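Local coordinates for protein DNA polymerase beta (Leishmania infantum, PDB 4P4M) that catalyses template-directed addition of deoxynucleotides to DNA as a type-X polymerase, and probably serves in base excision repair and other DNA repair pathways, at residues M237-P241 with L242-G246; G221-V224 with E225-S229; V124-L127 with L128-D132. All blocks are in the same frame, centred on the assembly; numbering follows the deposited sequence. Where two conformers were deposited one is given.

How the interactions relate
Interactions 1 and 2 belong to the palm and touch each other; interaction 3 lies in the fingers. The hairpin of interaction 1 holds the backbone of DNA chain C and passes close to the catalytic centre, the side chain of Met245 lying about 7 Å from that of the magnesium ligand Asp196 and about 8 Å from that of Asp198. The helix of interaction 2 packs behind it, Tyr244 CD1 meeting Val224 CG2 at 3.7 Å, with the two centres 12 Å apart. Interaction 3 is remote, its centre about 25 Å from that of interaction 1, but the side chain of Leu127 comes within about 9 Å of the bound sodium ion.

Interaction 1: M237-P241 with L242-G246; sequences MAQGP and LKYMG. With nucleotides of chain C.
Met237 and Ala238 both donate their backbone N-H to Met245 O, at 2.8 Å from Met237 N and 3.2 Å from Ala238 N, a classic beta bulge at the start of the antiparallel hairpin. Ala238 N uses a lone pair in the carbonyl plane, whereas Met237 N is tilted 20° from it. Ala238 O takes the N-H of Met245 in return, and Ala238 CB packs against DT5 O3' of chain C. Gln239 N donates outward to DG6 OP1 of chain C, 2.9 Å away and nearly straight. Its extended side chain crosses Tyr244, the amide 83° from the ring plane and Gln239 OE1 at the ring edge, 3.8 Å from Tyr244 CD1. Gly240 N bonds to Lys243 O, and Gly240 C lies 3.1 Å from DT5 OP1 of chain C. Beyond Pro241, that phosphate oxygen, DT5 OP1, is gripped by Leu242 N and Lys243 N, each at 2.9 Å. The extended Lys243 chain reaches along DC4 of chain C to a weak bond from NZ to base oxygen O2. Strand 270-277 pairs with 243-248 on its other edge, helix 139-146 packs on Met237, Ala238 and Met245, and helix 219-229 on Gln239 and Tyr244.

Interaction 2: G221-V224 with E225-S229; sequences GHFV and EFLES
Phe223 CG stands anti to its own N (chi1 -176°), while Leu227 CG is anti to its carbonyl carbon and reaches back along the helix. Together these settings bring Leu227 CD1 over one face of the Phe223 ring, 4.0 Å from the centroid and 18° off the normal, a CH-pi contact displaced toward the rim near CE2 and CZ. Val224 and Glu228 make the next i to i+4 pair. The extended Glu228 chain runs past Val224 O, its CG 3.3 Å away, and brings OE2 to 3.5 Å from Val224 CG1. Three residues earlier, Glu225 CG passes 3.2 Å from Gly221 O, and the carboxylate lies alongside His222. There Glu225 OE1 sits in the plane of the imidazole at its edge, 3.9 Å from His222 ND1, with the two planes turned 50° apart.

Under these side chains run regular alpha-helical bonds: the N-H groups of Glu225, Phe226, Leu227 and Glu228 go to the carbonyls of Gly221, His222, Phe223 and Val224. Ser229 OG adds a bond of 2.7 Å to Phe226 O, fastening a side-chain hydroxyl to the last turn. Helix 157-175 packs against Phe226 and Leu227, and strand 233-236 against Val224, Leu227 and Glu228. The chemistry is that of an amphipathic helix: the Phe223-Leu227 contact is wholly apolar and dispersive, whereas His222 and Glu225 lie on an exposed flank, where the carboxylate could at most modestly favour a protonated imidazole.

Interaction 3: V124-L127 with L128-D132; sequences VDEL and LQKAD
Val124 and Leu128 run alongside each other in a common direction, one helical turn apart, with Val124 CG1 4.2 Å from Leu128 CG. The setting of Val124 CG1, anti to the backbone N (chi1 171°) and beside the carbonyl carbon, puts this methyl against Leu128 CG. Leu128 swings CG beside its own N (chi1 -54°), which lays Leu128 CG 3.2 Å from Val124 O as well as against the valine methyl. Leu127 takes the other common setting, CG opposite its N, and its branch leaves the helix toward Val104, Phe107 and Ile145.

On the solvent side Glu126 and Lys130 form the second i to i+4 pair, again running in the same direction. Glu126 bends at chi2 (-59°), bringing Glu126 OE1 round to 3.6 Å from Lys130 CE. Lys130 stays extended through CE, its CB and CG passing over Glu126 O at 3.3 and 3.4 Å, and then bends at chi4. Lys130 NZ ends 4.5 Å from Glu126 OE1, too far for a salt bridge.

Backbone bonds run from the N-H groups of Leu128, Gln129 and Lys130 to the carbonyls of Val124, Asp125 and Glu126. Leu127 O receives two weak bonds, from Ala131 N at 2.8 Å and from Lys130 N. Ala131 CB rests 3.4 Å from Leu127 O, and Ala131 O is bonded by Arg142. Helix 139-146 packs beneath through Ile145, which touches Leu127, Leu128 and Ala131. The contact thus divides by chemistry: aliphatic groups hold this fingers helix to its neighbour, while Glu126 and Lys130 probably attract each other only through a longer-range electrostatic pull and leave the ammonium without a direct grip from that carboxylate.

Interaction 1: M237-P241 with L242-G246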
loop_
_atom_site.group_PDB
_atom_site.type_symbol
_atom_site.label_atom_id
_atom_site.label_comp_id
_atom_site.label_asym_id
_atom_site.label_seq_id
_atom_site.Cartn_x
_atom_site.Cartn_y
_atom_site.Cartn_z
ATOM N N MET A 237 7.946 -3.738 -8.550
ATOM C CA MET A 237 7.521 -5.072 -8.119
ATOM C C MET A 237 6.182 -5.479 -8.739
ATOM O O MET A 237 6.039 -6.584 -9.270
ATOM C CB MET A 237 7.424 -5.138 -6.587
ATOM C CG MET A 237 8.785 -5.108 -5.878
ATOM S SD MET A 237 8.593 -4.857 -4.104
ATOM C CE MET A 237 10.282 -5.131 -3.564
ATOM N N ALA A 238 5.199 -4.586 -8.659
ATOM C CA ALA A 238 3.871 -4.833 -9.232
ATOM C C ALA A 238 3.212 -3.497 -9.563
ATOM O O ALA A 238 3.420 -2.500 -8.859
ATOM C CB ALA A 238 2.992 -5.632 -8.256
ATOM N N GLN A 239 2.418 -3.471 -10.628
ATOM C CA GLN A 239 1.730 -2.238 -11.018
ATOM C C GLN A 239 0.446 -2.508 -11.794
ATOM O O GLN A 239 0.446 -3.268 -12.762
ATOM C CB GLN A 239 2.660 -1.336 -11.848
ATOM C CG GLN A 239 1.988 -0.038 -12.357
ATOM C CD GLN A 239 2.962 0.865 -13.113
ATOM O OE1 GLN A 239 4.149 0.554 -13.227
ATOM N NE2 GLN A 239 2.463 1.995 -13.621
ATOM N N GLY A 240 -0.641 -1.879 -11.358
ATOM C CA GLY A 240 -1.910 -1.891 -12.073
ATOM C C GLY A 240 -2.504 -0.489 -12.008
ATOM O O GLY A 240 -1.821 0.454 -11.609
ATOM N N PRO A 241 -3.777 -0.340 -12.393
ATOM C CA PRO A 241 -4.358 1.012 -12.428
ATOM C C PRO A 241 -4.697 1.604 -11.052
ATOM O O PRO A 241 -4.946 2.812 -10.978
ATOM C CB PRO A 241 -5.638 0.830 -13.260
ATOM C CG PRO A 241 -5.965 -0.609 -13.194
ATOM C CD PRO A 241 -4.680 -1.367 -12.943
ATOM N N LEU A 242 -4.717 0.781 -10.003
ATOM C CA LEU A 242 -5.055 1.248 -8.654
ATOM C C LEU A 242 -3.879 1.256 -7.670
ATOM O O LEU A 242 -3.869 2.043 -6.707
ATOM C CB LEU A 242 -6.142 0.349 -8.052
ATOM C CG LEU A 242 -7.520 0.390 -8.706
ATOM C CD1 LEU A 242 -8.337 -0.827 -8.278
ATOM C CD2 LEU A 242 -8.231 1.696 -8.343
ATOM N N LYS A 243 -2.914 0.363 -7.896
ATOM C CA LYS A 243 -1.853 0.115 -6.923
ATOM C C LYS A 243 -0.482 -0.050 -7.587
ATOM O O LYS A 243 -0.321 -0.822 -8.541
ATOM C CB LYS A 243 -2.206 -1.126 -6.090
ATOM C CG LYS A 243 -1.117 -1.644 -5.128
ATOM C CD LYS A 243 -1.712 -2.863 -4.406
ATOM C CE LYS A 243 -0.708 -3.744 -3.720
ATOM N NZ LYS A 243 -1.347 -5.062 -3.362
ATOM N N TYR A 244 0.502 0.685 -7.074
ATOM C CA TYR A 244 1.883 0.576 -7.538
ATOM C C TYR A 244 2.771 0.154 -6.354
ATOM O O TYR A 244 2.621 0.683 -5.253
ATOM C CB TYR A 244 2.391 1.921 -8.100
ATOM C CG TYR A 244 3.892 1.890 -8.344
ATOM C CD1 TYR A 244 4.415 1.412 -9.547
ATOM C CD2 TYR A 244 4.782 2.297 -7.359
ATOM C CE1 TYR A 244 5.785 1.358 -9.757
ATOM C CE2 TYR A 244 6.159 2.242 -7.562
ATOM C CZ TYR A 244 6.649 1.771 -8.765
ATOM O OH TYR A 244 8.017 1.714 -8.965
ATOM N N MET A 245 3.676 -0.798 -6.581
ATOM C CA MET A 245 4.677 -1.181 -5.580
ATOM C C MET A 245 6.050 -1.228 -6.253
ATOM O O MET A 245 6.237 -1.976 -7.216
ATOM C CB MET A 245 4.368 -2.573 -5.004
ATOM C CG MET A 245 3.059 -2.677 -4.226
ATOM S SD MET A 245 2.537 -4.399 -3.973
ATOM C CE MET A 245 4.037 -5.153 -3.348
ATOM N N GLY A 246 7.003 -0.446 -5.742
ATOM C CA GLY A 246 8.349 -0.407 -6.294
ATOM C C GLY A 246 9.405 0.093 -5.315
ATOM O O GLY A 246 9.166 0.151 -4.104
ATOM P P DT C 5 -4.439 -3.204 -9.158
ATOM O OP1 DT C 5 -3.819 -1.913 -9.532
ATOM O OP2 DT C 5 -5.686 -3.672 -9.835
ATOM O "O5'" DT C 5 -3.334 -4.357 -9.350
ATOM C "C5'" DT C 5 -1.996 -4.132 -8.853
ATOM C "C4'" DT C 5 -1.117 -5.372 -9.068
ATOM O "O4'" DT C 5 -1.637 -6.449 -8.237
ATOM C "C3'" DT C 5 -0.965 -5.936 -10.490
ATOM O "O3'" DT C 5 0.453 -6.101 -10.661
ATOM C "C2'" DT C 5 -1.763 -7.244 -10.447
ATOM C "C1'" DT C 5 -1.582 -7.656 -8.990
ATOM N N1 DT C 5 -2.619 -8.549 -8.364
ATOM C C2 DT C 5 -2.171 -9.619 -7.617
ATOM O O2 DT C 5 -0.993 -9.891 -7.490
ATOM N N3 DT C 5 -3.148 -10.383 -7.039
ATOM C C4 DT C 5 -4.508 -10.169 -7.131
ATOM O O4 DT C 5 -5.307 -10.913 -6.569
ATOM C C5 DT C 5 -4.922 -9.027 -7.917
ATOM C C7 DT C 5 -6.386 -8.729 -8.068
ATOM C C6 DT C 5 -3.971 -8.269 -8.495
ATOM P P DG C 6 1.090 -6.618 -12.042
ATOM O OP1 DG C 6 2.407 -5.979 -12.179
ATOM O OP2 DG C 6 0.075 -6.498 -13.115
ATOM O "O5'" DG C 6 1.285 -8.187 -11.798
ATOM C "C5'" DG C 6 2.216 -8.625 -10.804
ATOM C "C4'" DG C 6 2.378 -10.135 -10.870
ATOM O "O4'" DG C 6 1.235 -10.770 -10.241
ATOM C "C3'" DG C 6 2.435 -10.707 -12.280
ATOM O "O3'" DG C 6 3.355 -11.789 -12.297
ATOM C "C2'" DG C 6 1.005 -11.177 -12.529
ATOM C "C1'" DG C 6 0.636 -11.683 -11.142
ATOM N N9 DG C 6 -0.793 -11.702 -10.852
ATOM C C8 DG C 6 -1.745 -10.809 -11.281
ATOM N N7 DG C 6 -2.944 -11.087 -10.849
ATOM C C5 DG C 6 -2.772 -12.224 -10.074
ATOM C C6 DG C 6 -3.720 -12.984 -9.354
ATOM O O6 DG C 6 -4.940 -12.778 -9.252
ATOM N N1 DG C 6 -3.126 -14.073 -8.709
ATOM C C2 DG C 6 -1.788 -14.382 -8.762
ATOM N N2 DG C 6 -1.389 -15.469 -8.078
ATOM N N3 DG C 6 -0.894 -13.674 -9.438
ATOM C C4 DG C 6 -1.458 -12.617 -10.068
ATOM P P DC C 4 -9.584 -4.155 -4.874
ATOM O OP1 DC C 4 -10.078 -2.885 -5.455
ATOM O OP2 DC C 4 -10.233 -5.439 -5.231
ATOM O "O5'" DC C 4 -8.032 -4.304 -5.222
ATOM C "C5'" DC C 4 -7.100 -3.284 -4.846
ATOM C "C4'" DC C 4 -5.752 -3.524 -5.501
ATOM O "O4'" DC C 4 -5.095 -4.622 -4.804
ATOM C "C3'" DC C 4 -5.785 -3.889 -6.983
ATOM O "O3'" DC C 4 -4.690 -3.182 -7.575
ATOM C "C2'" DC C 4 -5.620 -5.415 -6.979
ATOM C "C1'" DC C 4 -4.818 -5.679 -5.694
ATOM N N1 DC C 4 -5.181 -6.952 -4.970
ATOM C C2 DC C 4 -4.146 -7.774 -4.518
ATOM O O2 DC C 4 -2.980 -7.423 -4.741
ATOM N N3 DC C 4 -4.443 -8.929 -3.863
ATOM C C4 DC C 4 -5.718 -9.260 -3.649
ATOM N N4 DC C 4 -5.952 -10.409 -2.992
ATOM C C5 DC C 4 -6.798 -8.436 -4.106
ATOM C C6 DC C 4 -6.492 -7.295 -4.751
#

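Interaction 2: G221-V224 with E225-S229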
loop_
_atom_site.group_PDB
_atom_site.type_symbol
_atom_site.label_atom_id
_atom_site.label_comp_id
_atom_site.label_asym_id
_atom_site.label_seq_id
_atom_site.Cartn_x
_atom_site.Cartn_y
_atom_site.Cartn_z
ATOM N N GLY A 221 -0.302 5.632 -13.750
ATOM C CA GLY A 221 0.774 5.295 -14.663
ATOM C C GLY A 221 1.542 6.519 -15.135
ATOM O O GLY A 221 2.759 6.461 -15.293
ATOM N N HIS A 222 0.838 7.628 -15.362
ATOM C CA HIS A 222 1.495 8.880 -15.731
ATOM C C HIS A 222 2.395 9.407 -14.609
ATOM O O HIS A 222 3.506 9.898 -14.867
ATOM C CB HIS A 222 0.460 9.955 -16.110
ATOM C CG HIS A 222 -0.339 9.621 -17.334
ATOM N ND1 HIS A 222 0.187 8.922 -18.398
ATOM C CD2 HIS A 222 -1.625 9.896 -17.659
ATOM C CE1 HIS A 222 -0.744 8.778 -19.330
ATOM N NE2 HIS A 222 -1.848 9.360 -18.906
ATOM N N PHE A 223 1.908 9.326 -13.370
ATOM C CA PHE A 223 2.680 9.768 -12.203
ATOM C C PHE A 223 3.928 8.888 -12.022
ATOM O O PHE A 223 5.036 9.383 -11.774
ATOM C CB PHE A 223 1.782 9.739 -10.950
ATOM C CG PHE A 223 2.434 10.275 -9.692
ATOM C CD1 PHE A 223 3.080 11.506 -9.687
ATOM C CD2 PHE A 223 2.357 9.558 -8.500
ATOM C CE1 PHE A 223 3.658 12.003 -8.518
ATOM C CE2 PHE A 223 2.925 10.051 -7.335
ATOM C CZ PHE A 223 3.570 11.278 -7.343
ATOM N N VAL A 224 3.744 7.581 -12.164
ATOM C CA VAL A 224 4.861 6.634 -12.074
ATOM C C VAL A 224 5.930 6.902 -13.144
ATOM O O VAL A 224 7.126 6.943 -12.835
ATOM C CB VAL A 224 4.358 5.166 -12.135
ATOM C CG1 VAL A 224 5.528 4.194 -12.346
ATOM C CG2 VAL A 224 3.601 4.830 -10.839
ATOM N N GLU A 225 5.506 7.109 -14.390
ATOM C CA GLU A 225 6.463 7.407 -15.473
ATOM C C GLU A 225 7.280 8.666 -15.176
ATOM O O GLU A 225 8.489 8.721 -15.451
ATOM C CB GLU A 225 5.738 7.586 -16.812
ATOM C CG GLU A 225 5.144 6.308 -17.371
ATOM C CD GLU A 225 4.268 6.558 -18.592
ATOM O OE1 GLU A 225 3.833 7.714 -18.798
ATOM O OE2 GLU A 225 4.012 5.594 -19.342
ATOM N N PHE A 226 6.619 9.680 -14.620
ATOM C CA PHE A 226 7.297 10.931 -14.267
ATOM C C PHE A 226 8.387 10.677 -13.210
ATOM O O PHE A 226 9.529 11.134 -13.361
ATOM C CB PHE A 226 6.273 11.975 -13.784
ATOM C CG PHE A 226 6.847 13.364 -13.602
ATOM C CD1 PHE A 226 7.197 14.134 -14.706
ATOM C CD2 PHE A 226 7.012 13.906 -12.333
ATOM C CE1 PHE A 226 7.732 15.403 -14.543
ATOM C CE2 PHE A 226 7.532 15.177 -12.163
ATOM C CZ PHE A 226 7.890 15.926 -13.271
ATOM N N LEU A 227 8.037 9.944 -12.151
ATOM C CA LEU A 227 8.997 9.601 -11.094
ATOM C C LEU A 227 10.146 8.732 -11.616
ATOM O O LEU A 227 11.270 8.818 -11.128
ATOM C CB LEU A 227 8.296 8.898 -9.927
ATOM C CG LEU A 227 7.240 9.724 -9.177
ATOM C CD1 LEU A 227 6.483 8.843 -8.185
ATOM C CD2 LEU A 227 7.886 10.913 -8.450
ATOM N N GLU A 228 9.862 7.888 -12.598
ATOM C CA GLU A 228 10.922 7.087 -13.222
ATOM C C GLU A 228 11.895 7.958 -14.037
ATOM O O GLU A 228 13.110 7.729 -14.011
ATOM C CB GLU A 228 10.308 5.961 -14.072
ATOM C CG GLU A 228 9.685 4.853 -13.205
ATOM C CD GLU A 228 8.828 3.874 -13.986
ATOM O OE1 GLU A 228 8.443 4.184 -15.135
ATOM O OE2 GLU A 228 8.520 2.796 -13.434
ATOM N N SER A 229 11.368 8.960 -14.741
ATOM C CA SER A 229 12.225 9.849 -15.544
ATOM C C SER A 229 13.162 10.676 -14.661
ATOM O O SER A 229 14.251 11.072 -15.091
ATOM C CB SER A 229 11.392 10.766 -16.462
ATOM O OG SER A 229 10.692 11.764 -15.729
#

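Interaction 3: V124-L127 with L128-D132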
loop_
_atom_site.group_PDB
_atom_site.type_symbol
_atom_site.label_atom_id
_atom_site.label_comp_id
_atom_site.label_asym_id
_atom_site.label_seq_id
_atom_site.Cartn_x
_atom_site.Cartn_y
_atom_site.Cartn_z
ATOM N N VAL A 124 19.215 -18.024 2.269
ATOM C CA VAL A 124 19.045 -16.770 1.548
ATOM C C VAL A 124 20.306 -16.410 0.765
ATOM O O VAL A 124 20.221 -15.930 -0.361
ATOM C CB VAL A 124 18.687 -15.620 2.510
ATOM C CG1 VAL A 124 18.737 -14.274 1.794
ATOM C CG2 VAL A 124 17.306 -15.850 3.126
ATOM N N ASP A 125 21.467 -16.655 1.376
ATOM C CA ASP A 125 22.771 -16.339 0.787
ATOM C C ASP A 125 22.964 -17.057 -0.548
ATOM O O ASP A 125 23.500 -16.487 -1.504
ATOM C CB ASP A 125 23.889 -16.735 1.771
ATOM C CG ASP A 125 25.243 -16.109 1.432
ATOM O OD1 ASP A 125 25.270 -15.041 0.778
ATOM O OD2 ASP A 125 26.286 -16.686 1.839
ATOM N N GLU A 126 22.542 -18.317 -0.604
ATOM C CA GLU A 126 22.625 -19.104 -1.831
ATOM C C GLU A 126 21.637 -18.610 -2.887
ATOM O O GLU A 126 21.958 -18.566 -4.074
ATOM C CB GLU A 126 22.379 -20.587 -1.540
ATOM C CG GLU A 126 23.485 -21.242 -0.725
ATOM C CD GLU A 126 24.847 -21.153 -1.399
ATOM O OE1 GLU A 126 24.898 -20.930 -2.631
ATOM O OE2 GLU A 126 25.869 -21.303 -0.692
ATOM N N LEU A 127 20.437 -18.236 -2.452
ATOM C CA LEU A 127 19.451 -17.660 -3.372
ATOM C C LEU A 127 19.989 -16.405 -4.057
ATOM O O LEU A 127 19.838 -16.249 -5.267
ATOM C CB LEU A 127 18.135 -17.357 -2.659
ATOM C CG LEU A 127 17.020 -16.704 -3.503
ATOM C CD1 LEU A 127 16.698 -17.554 -4.740
ATOM C CD2 LEU A 127 15.772 -16.499 -2.668
ATOM N N LEU A 128 20.623 -15.521 -3.288
ATOM C CA LEU A 128 21.156 -14.275 -3.845
ATOM C C LEU A 128 22.245 -14.536 -4.883
ATOM O O LEU A 128 22.229 -13.965 -5.975
ATOM C CB LEU A 128 21.719 -13.370 -2.744
ATOM C CG LEU A 128 20.843 -12.985 -1.546
ATOM C CD1 LEU A 128 21.560 -11.950 -0.681
ATOM C CD2 LEU A 128 19.490 -12.460 -1.985
ATOM N N GLN A 129 23.195 -15.397 -4.526
ATOM C CA GLN A 129 24.330 -15.677 -5.412
ATOM C C GLN A 129 23.878 -16.398 -6.683
ATOM O O GLN A 129 24.499 -16.234 -7.735
ATOM C CB GLN A 129 25.455 -16.448 -4.684
ATOM C CG GLN A 129 26.692 -16.834 -5.549
ATOM C CD GLN A 129 27.768 -15.740 -5.643
ATOM O OE1 GLN A 129 27.553 -14.605 -5.229
ATOM N NE2 GLN A 129 28.929 -16.090 -6.199
ATOM N N LYS A 130 22.784 -17.153 -6.607
ATOM C CA LYS A 130 22.322 -17.952 -7.750
ATOM C C LYS A 130 21.125 -17.426 -8.555
ATOM O O LYS A 130 20.859 -17.925 -9.648
ATOM C CB LYS A 130 22.013 -19.387 -7.302
ATOM C CG LYS A 130 23.227 -20.172 -6.834
ATOM C CD LYS A 130 22.831 -21.560 -6.359
ATOM C CE LYS A 130 24.035 -22.322 -5.830
ATOM N NZ LYS A 130 25.111 -22.428 -6.853
ATOM N N ALA A 131 20.402 -16.444 -8.024
ATOM C CA ALA A 131 19.147 -15.995 -8.642
ATOM C C ALA A 131 19.204 -15.831 -10.166
ATOM O O ALA A 131 18.267 -16.207 -10.871
ATOM C CB ALA A 131 18.647 -14.693 -7.985
ATOM N N ASP A 132 20.286 -15.250 -10.670
ATOM C CA ASP A 132 20.394 -14.973 -12.101
ATOM C C ASP A 132 20.339 -16.249 -12.948
ATOM O O ASP A 132 19.891 -16.222 -14.093
ATOM C CB ASP A 132 21.667 -14.175 -12.405
ATOM C CG ASP A 132 21.553 -12.710 -12.000
ATOM O OD1 ASP A 132 20.511 -12.321 -11.425
ATOM O OD2 ASP A 132 22.509 -11.947 -12.248
#